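Local coordinates for kelch-like protein 7 (Homo sapiens, PDB 3II7) that serves as the substrate-specific adapter of a CUL3–RBX1 E3 ubiquitin ligase complex, represented here by its kelch-repeat domain, at residues L119-D124 / W130-S135; I203-G208 / N226-V231; I15-G20 / Y251-F256. One frame throughout, in Å; residues are numbered along the deposited sequence.

Interaction 1. Residues L119-D124 / W130-S135; sequences LFECYD and WHTKPS
Trp130 lays its indole across the base of Tyr123, and the two side chains cross at about a right angle. Tyr123 CB sits 3.5 Å from the centroid of the Trp130 six-membered ring, only 3° off the ring normal, a CH-pi contact over the face. A chi1 of -179° swings the Tyr123 ring out past the pyrrole end of the indole, where CD1 comes 3.3 Å from Trp130 NE1. The Tyr123 ring and the five-membered ring of Trp130 are inclined at 46°, an oblique meeting. Glu121 O lies in the indole plane, at its edge, while NE1 is spent on the carbonyl of Leu86. Cutting Trp130 back to an alanine is likely to strip the aromatic cover from Tyr123 CB on this side and leave the Leu86 carbonyl without its indole donor.

Next to this pair, Cys122 and His131 join the strands as a hydrogen-bonded antiparallel pair: Cys122 N to His131 O and His131 N to Cys122 O are both 2.8 Å. Farther along, Lys133 N reaches Phe120 O at 2.9 Å, but the return bond is replaced by a water, which accepts from Phe120 N and donates to Lys133 O at 2.7 Å; Ser135 OG also holds it. On the sheet face that carries Phe120 and Cys122, Phe120 CD2 approaches Pro134 O at 3.2 Å and Lys133 CB at 3.6 Å. Trp181 of the next blade packs edge-to-face with Phe120 and donates to Pro134 O, and Lys133 NZ goes on to a salt bridge with Glu179. This is the outer hairpin of a kelch propeller blade, strands 120-124 and 129-133, with the tyrosine and tryptophan seven residues apart that mark the kelch repeat.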
loop_
_atom_site.group_PDB
_atom_site.type_symbol
_atom_site.label_atom_id
_atom_site.label_comp_id
_atom_site.label_asym_id
_atom_site.label_seq_id
_atom_site.Cartn_x
_atom_site.Cartn_y
_atom_site.Cartn_z
ATOM N N LEU A 119 4.144 9.985 13.032
ATOM C CA LEU A 119 4.177 11.141 12.157
ATOM C C LEU A 119 3.211 11.043 10.997
ATOM O O LEU A 119 3.051 9.982 10.387
ATOM C CB LEU A 119 5.602 11.318 11.609
ATOM C CG LEU A 119 5.914 12.519 10.741
ATOM C CD1 LEU A 119 5.657 13.853 11.456
ATOM C CD2 LEU A 119 7.379 12.411 10.329
ATOM N N PHE A 120 2.570 12.163 10.700
ATOM C CA PHE A 120 1.582 12.256 9.631
ATOM C C PHE A 120 1.840 13.581 8.912
ATOM O O PHE A 120 1.712 14.626 9.511
ATOM C CB PHE A 120 0.177 12.205 10.278
ATOM C CG PHE A 120 -0.966 11.984 9.324
ATOM C CD1 PHE A 120 -0.916 11.013 8.351
ATOM C CD2 PHE A 120 -2.162 12.729 9.448
ATOM C CE1 PHE A 120 -1.998 10.799 7.523
ATOM C CE2 PHE A 120 -3.236 12.502 8.597
ATOM C CZ PHE A 120 -3.145 11.526 7.642
ATOM N N GLU A 121 2.242 13.512 7.643
ATOM C CA GLU A 121 2.635 14.703 6.846
ATOM C C GLU A 121 1.912 14.636 5.514
ATOM O O GLU A 121 1.836 13.557 4.928
ATOM C CB GLU A 121 4.176 14.716 6.598
ATOM C CG GLU A 121 5.044 14.650 7.872
ATOM C CD GLU A 121 6.568 14.708 7.634
ATOM O OE1 GLU A 121 7.099 14.051 6.704
ATOM O OE2 GLU A 121 7.251 15.377 8.436
ATOM N N CYS A 122 1.386 15.760 5.010
ATOM C CA CYS A 122 0.747 15.713 3.719
ATOM C C CYS A 122 1.254 16.767 2.767
ATOM O O CYS A 122 1.713 17.834 3.178
ATOM C CB CYS A 122 -0.763 15.714 3.845
ATOM S SG CYS A 122 -1.605 17.248 3.854
ATOM N N TYR A 123 1.183 16.419 1.481
ATOM C CA TYR A 123 1.653 17.234 0.391
ATOM C C TYR A 123 0.445 17.725 -0.365
ATOM O O TYR A 123 -0.374 16.912 -0.832
ATOM C CB TYR A 123 2.536 16.406 -0.538
ATOM C CG TYR A 123 3.126 17.142 -1.747
ATOM C CD1 TYR A 123 4.136 18.091 -1.592
ATOM C CD2 TYR A 123 2.697 16.854 -3.045
ATOM C CE1 TYR A 123 4.684 18.752 -2.687
ATOM C CE2 TYR A 123 3.249 17.503 -4.153
ATOM C CZ TYR A 123 4.234 18.451 -3.966
ATOM O OH TYR A 123 4.781 19.081 -5.048
ATOM N N ASP A 124 0.319 19.047 -0.487
ATOM C CA ASP A 124 -0.782 19.650 -1.225
ATOM C C ASP A 124 -0.352 19.741 -2.684
ATOM O O ASP A 124 0.558 20.486 -3.015
ATOM C CB ASP A 124 -1.124 21.026 -0.669
ATOM C CG ASP A 124 -2.356 21.623 -1.321
ATOM O OD1 ASP A 124 -2.423 21.637 -2.558
ATOM O OD2 ASP A 124 -3.250 22.073 -0.598
ATOM N N TRP A 130 4.393 20.977 1.680
ATOM C CA TRP A 130 4.228 19.969 2.700
ATOM C C TRP A 130 3.757 20.571 4.016
ATOM O O TRP A 130 4.158 21.681 4.378
ATOM C CB TRP A 130 5.551 19.244 2.943
ATOM C CG TRP A 130 5.910 18.245 1.890
ATOM C CD1 TRP A 130 6.765 18.429 0.818
ATOM C CD2 TRP A 130 5.470 16.894 1.824
ATOM N NE1 TRP A 130 6.864 17.263 0.088
ATOM C CE2 TRP A 130 6.076 16.305 0.680
ATOM C CE3 TRP A 130 4.618 16.109 2.612
ATOM C CZ2 TRP A 130 5.842 14.973 0.315
ATOM C CZ3 TRP A 130 4.391 14.794 2.241
ATOM C CH2 TRP A 130 4.990 14.243 1.095
ATOM N N HIS A 131 2.931 19.805 4.740
ATOM C CA HIS A 131 2.304 20.249 5.970
ATOM C C HIS A 131 2.261 19.100 6.974
ATOM O O HIS A 131 1.884 17.978 6.626
ATOM C CB HIS A 131 0.879 20.754 5.672
ATOM C CG HIS A 131 0.833 21.839 4.636
ATOM N ND1 HIS A 131 0.992 23.171 4.948
ATOM C CD2 HIS A 131 0.703 21.783 3.289
ATOM C CE1 HIS A 131 0.945 23.889 3.843
ATOM N NE2 HIS A 131 0.765 23.073 2.822
ATOM N N THR A 132 2.647 19.374 8.217
ATOM C CA THR A 132 2.517 18.398 9.283
ATOM C C THR A 132 1.089 18.407 9.800
ATOM O O THR A 132 0.514 19.469 10.030
ATOM C CB THR A 132 3.506 18.678 10.417
ATOM O OG1 THR A 132 4.828 18.711 9.870
ATOM C CG2 THR A 132 3.441 17.595 11.488
ATOM N N LYS A 133 0.514 17.222 9.948
ATOM C CA LYS A 133 -0.857 17.057 10.412
ATOM C C LYS A 133 -0.864 16.304 11.727
ATOM O O LYS A 133 0.179 15.760 12.142
ATOM C CB LYS A 133 -1.715 16.301 9.380
ATOM C CG LYS A 133 -1.718 16.876 7.977
ATOM C CD LYS A 133 -1.938 18.368 7.881
ATOM C CE LYS A 133 -3.310 18.796 8.236
ATOM N NZ LYS A 133 -3.639 20.177 7.594
ATOM N N PRO A 134 -2.042 16.255 12.406
ATOM C CA PRO A 134 -2.094 15.534 13.671
ATOM C C PRO A 134 -1.583 14.105 13.567
ATOM O O PRO A 134 -1.887 13.376 12.621
ATOM C CB PRO A 134 -3.583 15.584 14.035
ATOM C CG PRO A 134 -3.990 16.892 13.539
ATOM C CD PRO A 134 -3.303 16.988 12.185
ATOM N N SER A 135 -0.808 13.720 14.553
ATOM C CA SER A 135 -0.168 12.419 14.571
ATOM C C SER A 135 -1.160 11.291 14.827
ATOM O O SER A 135 -2.171 11.475 15.533
ATOM C CB SER A 135 0.875 12.383 15.674
ATOM O OG SER A 135 1.990 13.193 15.318
HETATM O O HOH W 1 2.341 14.243 12.730
#

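Interaction 2. Residues I203-G208 / N226-V231; sequences IFAVGG and NEWKMV
Trp228 reaches Ala205 and the Ile203 carbonyl with the far corner of its indole, spanning backbones whose nearest CA atoms, of Ile203 and Trp228, are 9.1 Å apart. From CB the side chain starts with CG anti to the carbonyl carbon and beside the backbone N (chi1 -70°), which sends the indole inward across the blade. Its pyrrole side turns away from residues 203-208, and NE1 donates to the Cys185 carbonyl in the link from the preceding blade. Along the benzo side the contact tightens atom by atom. CE3 is still 4.4 Å from Ile203 O. CZ3, next round the ring, makes the closest approach, 3.6 Å from Ile203 O and 3.8 Å from Ala205 CB, both oblique to the ring. CH2 is already drawing off, at 4.1 Å from Ile203 O.

Strand 218-222 runs between the two segments, so this is a second-neighbour contact within one four-stranded kelch blade: the tryptophan of the outermost strand spans the third strand to touch the second. Tyr221, the tyrosine seven residues earlier in the kelch signature, meets the indole with the ring planes at about 45°. The other signature element, the double glycine Gly207-Gly208, follows; both have positive phi, and the backbone angles of Gly208 would press a CB into the carbonyl oxygen before it.

A separate apolar touch forms where the chain leaves the outer strand. Phe204 CE1 and Val231 CG2 are 4.2 Å apart, the methyl lying at the edge of the ring and near its plane. Tyr220 comes in beside both residues from strand 218-222, its ring inclined at about 45° to that of Phe204.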
loop_
_atom_site.group_PDB
_atom_site.type_symbol
_atom_site.label_atom_id
_atom_site.label_comp_id
_atom_site.label_asym_id
_atom_site.label_seq_id
_atom_site.Cartn_x
_atom_site.Cartn_y
_atom_site.Cartn_z
ATOM N N ILE A 203 -13.306 -2.472 3.724
ATOM C CA ILE A 203 -11.860 -2.402 3.575
ATOM C C ILE A 203 -11.261 -3.780 3.885
ATOM O O ILE A 203 -11.320 -4.263 5.043
ATOM C CB ILE A 203 -11.237 -1.340 4.501
ATOM C CG1 ILE A 203 -11.781 0.066 4.154
ATOM C CG2 ILE A 203 -9.726 -1.378 4.396
ATOM C CD1 ILE A 203 -11.330 1.191 5.149
ATOM N N PHE A 204 -10.675 -4.422 2.863
ATOM C CA PHE A 204 -10.125 -5.750 2.988
ATOM C C PHE A 204 -8.657 -5.679 3.387
ATOM O O PHE A 204 -7.873 -4.982 2.740
ATOM C CB PHE A 204 -10.281 -6.530 1.656
ATOM C CG PHE A 204 -11.692 -6.919 1.346
ATOM C CD1 PHE A 204 -12.166 -8.185 1.681
ATOM C CD2 PHE A 204 -12.555 -6.032 0.701
ATOM C CE1 PHE A 204 -13.431 -8.546 1.390
ATOM C CE2 PHE A 204 -13.840 -6.391 0.436
ATOM C CZ PHE A 204 -14.273 -7.668 0.768
ATOM N N ALA A 205 -8.308 -6.394 4.457
ATOM C CA ALA A 205 -6.959 -6.609 4.852
ATOM C C ALA A 205 -6.582 -8.014 4.400
ATOM O O ALA A 205 -7.208 -9.002 4.826
ATOM C CB ALA A 205 -6.810 -6.455 6.365
ATOM N N VAL A 206 -5.523 -8.106 3.583
ATOM C CA VAL A 206 -5.211 -9.321 2.848
ATOM C C VAL A 206 -3.840 -9.828 3.257
ATOM O O VAL A 206 -2.825 -9.183 3.014
ATOM C CB VAL A 206 -5.240 -9.077 1.308
ATOM C CG1 VAL A 206 -4.965 -10.382 0.546
ATOM C CG2 VAL A 206 -6.564 -8.415 0.871
ATOM N N GLY A 207 -3.828 -10.964 3.927
ATOM C CA GLY A 207 -2.583 -11.623 4.240
ATOM C C GLY A 207 -1.665 -10.803 5.104
ATOM O O GLY A 207 -2.099 -10.182 6.088
ATOM N N GLY A 208 -0.394 -10.816 4.717
ATOM C CA GLY A 208 0.685 -10.207 5.470
ATOM C C GLY A 208 1.312 -11.224 6.412
ATOM O O GLY A 208 1.370 -12.412 6.108
ATOM N N ASN A 226 -18.617 -0.938 12.092
ATOM C CA ASN A 226 -17.393 -0.835 12.872
ATOM C C ASN A 226 -17.010 -2.214 13.444
ATOM O O ASN A 226 -16.841 -2.386 14.657
ATOM C CB ASN A 226 -17.493 0.249 13.972
ATOM C CG ASN A 226 -16.197 0.392 14.792
ATOM O OD1 ASN A 226 -15.063 0.354 14.258
ATOM N ND2 ASN A 226 -16.364 0.572 16.095
ATOM N N GLU A 227 -16.952 -3.195 12.543
ATOM C CA GLU A 227 -16.590 -4.577 12.887
ATOM C C GLU A 227 -15.743 -5.127 11.784
ATOM O O GLU A 227 -15.922 -4.766 10.620
ATOM C CB GLU A 227 -17.798 -5.521 12.973
ATOM C CG GLU A 227 -18.969 -5.076 13.814
ATOM C CD GLU A 227 -20.168 -6.063 13.737
ATOM O OE1 GLU A 227 -20.096 -7.073 12.978
ATOM O OE2 GLU A 227 -21.183 -5.811 14.433
ATOM N N TRP A 228 -14.834 -6.022 12.150
ATOM C CA TRP A 228 -14.073 -6.791 11.188
ATOM C C TRP A 228 -14.610 -8.210 11.135
ATOM O O TRP A 228 -14.981 -8.809 12.173
ATOM C CB TRP A 228 -12.589 -6.842 11.578
ATOM C CG TRP A 228 -11.812 -5.531 11.450
ATOM C CD1 TRP A 228 -11.722 -4.542 12.387
ATOM C CD2 TRP A 228 -10.986 -5.125 10.369
ATOM N NE1 TRP A 228 -10.908 -3.557 11.939
ATOM C CE2 TRP A 228 -10.461 -3.881 10.689
ATOM C CE3 TRP A 228 -10.661 -5.691 9.120
ATOM C CZ2 TRP A 228 -9.602 -3.197 9.835
ATOM C CZ3 TRP A 228 -9.814 -5.004 8.283
ATOM C CH2 TRP A 228 -9.305 -3.789 8.622
ATOM N N LYS A 229 -14.606 -8.781 9.919
ATOM C CA LYS A 229 -15.141 -10.102 9.653
ATOM C C LYS A 229 -14.198 -10.853 8.722
ATOM O O LYS A 229 -13.744 -10.284 7.705
ATOM C CB LYS A 229 -16.523 -9.962 8.992
ATOM C CG LYS A 229 -17.605 -9.409 9.916
ATOM C CD LYS A 229 -19.017 -9.618 9.324
ATOM C CE LYS A 229 -19.972 -8.509 9.746
ATOM N NZ LYS A 229 -19.651 -7.203 9.062
ATOM N N MET A 230 -13.912 -12.119 9.059
ATOM C CA MET A 230 -13.134 -13.012 8.174
ATOM C C MET A 230 -13.929 -13.400 6.925
ATOM O O MET A 230 -15.136 -13.626 6.972
ATOM C CB MET A 230 -12.748 -14.320 8.876
ATOM C CG MET A 230 -11.957 -14.211 10.162
ATOM S SD MET A 230 -10.412 -13.304 10.013
ATOM C CE MET A 230 -9.609 -13.990 8.659
ATOM N N VAL A 231 -13.219 -13.489 5.808
ATOM C CA VAL A 231 -13.748 -14.056 4.579
ATOM C C VAL A 231 -12.869 -15.236 4.176
ATOM O O VAL A 231 -12.100 -15.748 5.001
ATOM C CB VAL A 231 -13.909 -12.975 3.463
ATOM C CG1 VAL A 231 -14.937 -11.939 3.897
ATOM C CG2 VAL A 231 -12.591 -12.334 3.123
#

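Interaction 3. Residues I15-G20 / Y251-F256; sequences IALFGG and YVLAGF
Ile15-Phe18 and Tyr251-Ala254 run nearly alongside in the same direction, their strand axes 22° apart and 9.7 Å at closest approach, too far for backbone bonding, so that side chains alone bridge the gap. The centre of the contact is Leu253. Its chi2 of -179° carries CD1 straight out from CA, and that methyl rests in the notch formed by Ile15 CG2 at 3.5 Å and Leu17 CD1 at 3.7 Å. The meeting with Leu17 is methyl to methyl, with the side chains crossing at about a right angle, while the second branch of Leu17, CD2, drops to 4.1 Å from Leu253 CB. Leu17 therefore straddles its neighbour, one branch at the tip and the other near the base.

Ile15 divides its two arms. CG2 serves Leu253. The CG1 arm, standing beside the backbone N (chi1 -56°), extends to Ile15 CD1, which arrives obliquely at the Tyr251 ring, 3.8 Å from Tyr251 CD2 and 4.0 Å from Tyr251 CB. The contact is buried and made of carbon atoms, with no hydrogen bond across it. A classic beta bulge, in which Leu253 and Ala254 both face Lys242, interrupts the second strand just where Leu253 makes its contacts.

This is packing between two blades, the segments lying in repeats Kelch 1 and Kelch 6, each blade contributing the strand next to its innermost one. Strand 13-18 pairs on one edge with strand 26-30 and on the other with strand 290-295, the last of the chain, which completes the first blade and closes the ring. Around the contact, Phe29 of strand 26-30 touches both Ile15 and Leu253, and strand 242-246, innermost in the sixth blade, lays Ala244 and Val246 against Ile15.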
loop_
_atom_site.group_PDB
_atom_site.type_symbol
_atom_site.label_atom_id
_atom_site.label_comp_id
_atom_site.label_asym_id
_atom_site.label_seq_id
_atom_site.Cartn_x
_atom_site.Cartn_y
_atom_site.Cartn_z
ATOM N N ILE A 15 -3.124 -1.474 -12.914
ATOM C CA ILE A 15 -2.383 -1.611 -11.673
ATOM C C ILE A 15 -0.900 -1.473 -12.024
ATOM O O ILE A 15 -0.375 -2.234 -12.848
ATOM C CB ILE A 15 -2.682 -2.937 -10.977
ATOM C CG1 ILE A 15 -4.189 -3.074 -10.729
ATOM C CG2 ILE A 15 -1.870 -3.008 -9.650
ATOM C CD1 ILE A 15 -4.671 -4.424 -10.203
ATOM N N ALA A 16 -0.253 -0.471 -11.456
ATOM C CA ALA A 16 1.144 -0.150 -11.783
ATOM C C ALA A 16 2.051 -0.678 -10.699
ATOM O O ALA A 16 1.805 -0.476 -9.510
ATOM C CB ALA A 16 1.317 1.329 -11.917
ATOM N N LEU A 17 3.111 -1.364 -11.125
ATOM C CA LEU A 17 4.098 -1.945 -10.207
ATOM C C LEU A 17 5.450 -1.321 -10.501
ATOM O O LEU A 17 5.860 -1.249 -11.670
ATOM C CB LEU A 17 4.154 -3.453 -10.365
ATOM C CG LEU A 17 2.954 -4.228 -9.778
ATOM C CD1 LEU A 17 1.702 -3.995 -10.570
ATOM C CD2 LEU A 17 3.272 -5.716 -9.705
ATOM N N PHE A 18 6.128 -0.852 -9.454
ATOM C CA PHE A 18 7.426 -0.185 -9.613
ATOM C C PHE A 18 8.504 -0.880 -8.856
ATOM O O PHE A 18 8.406 -1.032 -7.627
ATOM C CB PHE A 18 7.353 1.264 -9.181
ATOM C CG PHE A 18 6.380 2.100 -10.002
ATOM C CD1 PHE A 18 5.027 2.199 -9.622
ATOM C CD2 PHE A 18 6.800 2.743 -11.157
ATOM C CE1 PHE A 18 4.136 2.940 -10.361
ATOM C CE2 PHE A 18 5.916 3.496 -11.907
ATOM C CZ PHE A 18 4.566 3.600 -11.504
ATOM N N GLY A 19 9.568 -1.273 -9.568
ATOM C CA GLY A 19 10.637 -2.063 -8.982
ATOM C C GLY A 19 12.018 -1.695 -9.425
ATOM O O GLY A 19 12.898 -2.546 -9.425
ATOM N N GLY A 20 12.224 -0.433 -9.807
ATOM C CA GLY A 20 13.566 0.051 -10.126
ATOM C C GLY A 20 13.774 0.316 -11.592
ATOM O O GLY A 20 12.828 0.599 -12.325
ATOM N N TYR A 251 -6.758 -8.114 -6.707
ATOM C CA TYR A 251 -5.655 -8.800 -7.394
ATOM C C TYR A 251 -4.444 -8.812 -6.497
ATOM O O TYR A 251 -4.034 -7.759 -6.016
ATOM C CB TYR A 251 -5.301 -8.089 -8.724
ATOM C CG TYR A 251 -6.438 -8.041 -9.691
ATOM C CD1 TYR A 251 -6.612 -9.032 -10.650
ATOM C CD2 TYR A 251 -7.375 -7.022 -9.629
ATOM C CE1 TYR A 251 -7.702 -9.001 -11.543
ATOM C CE2 TYR A 251 -8.452 -6.977 -10.517
ATOM C CZ TYR A 251 -8.618 -7.968 -11.457
ATOM O OH TYR A 251 -9.702 -7.937 -12.307
ATOM N N VAL A 252 -3.889 -9.995 -6.254
ATOM C CA VAL A 252 -2.586 -10.140 -5.562
ATOM C C VAL A 252 -1.585 -10.458 -6.676
ATOM O O VAL A 252 -1.616 -11.545 -7.292
ATOM C CB VAL A 252 -2.585 -11.224 -4.512
ATOM C CG1 VAL A 252 -1.233 -11.286 -3.793
ATOM C CG2 VAL A 252 -3.749 -10.998 -3.484
ATOM N N LEU A 253 -0.710 -9.490 -6.942
ATOM C CA LEU A 253 0.124 -9.519 -8.118
ATOM C C LEU A 253 1.572 -9.871 -7.802
ATOM O O LEU A 253 2.344 -10.135 -8.707
ATOM C CB LEU A 253 0.069 -8.179 -8.852
ATOM C CG LEU A 253 -1.269 -7.769 -9.425
ATOM C CD1 LEU A 253 -1.124 -6.421 -10.147
ATOM C CD2 LEU A 253 -1.818 -8.837 -10.364
ATOM N N ALA A 254 1.934 -9.808 -6.525
ATOM C CA ALA A 254 3.270 -10.240 -6.071
ATOM C C ALA A 254 3.210 -10.557 -4.586
ATOM O O ALA A 254 2.318 -10.134 -3.890
ATOM C CB ALA A 254 4.322 -9.130 -6.344
ATOM N N GLY A 255 4.168 -11.311 -4.118
ATOM C CA GLY A 255 4.298 -11.565 -2.688
ATOM C C GLY A 255 5.511 -12.412 -2.388
ATOM O O GLY A 255 5.909 -13.257 -3.186
ATOM N N PHE A 256 6.102 -12.163 -1.226
ATOM C CA PHE A 256 7.214 -12.936 -0.710
ATOM C C PHE A 256 6.677 -13.993 0.210
ATOM O O PHE A 256 5.942 -13.707 1.146
ATOM C CB PHE A 256 8.187 -12.033 0.053
ATOM C CG PHE A 256 9.375 -12.761 0.626
ATOM C CD1 PHE A 256 10.135 -13.588 -0.174
ATOM C CD2 PHE A 256 9.724 -12.625 1.963
ATOM C CE1 PHE A 256 11.238 -14.268 0.340
ATOM C CE2 PHE A 256 10.834 -13.293 2.481
ATOM C CZ PHE A 256 11.572 -14.133 1.662
#

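In the fold
The three contacts sample one six-bladed kelch propeller at different depths from its centre: interaction 1 lies within Kelch 3, interaction 2 within Kelch 5, and interaction 3 between Kelch 6 and Kelch 1. Their centres stand about 18, 15 and 10 Å from the middle of the chain, so interaction 1 is the most peripheral. Interactions 2 and 3, centred about 20 Å apart, touch through Val206 CG1 and Val252 CG2 at 4.3 Å. Interaction 1 faces interaction 3 across the ring and touches neither of the others: its centre is about 27 Å from each, its nearest atoms about 13 Å from interaction 2. Only interaction 3 joins residues from opposite ends of the domain.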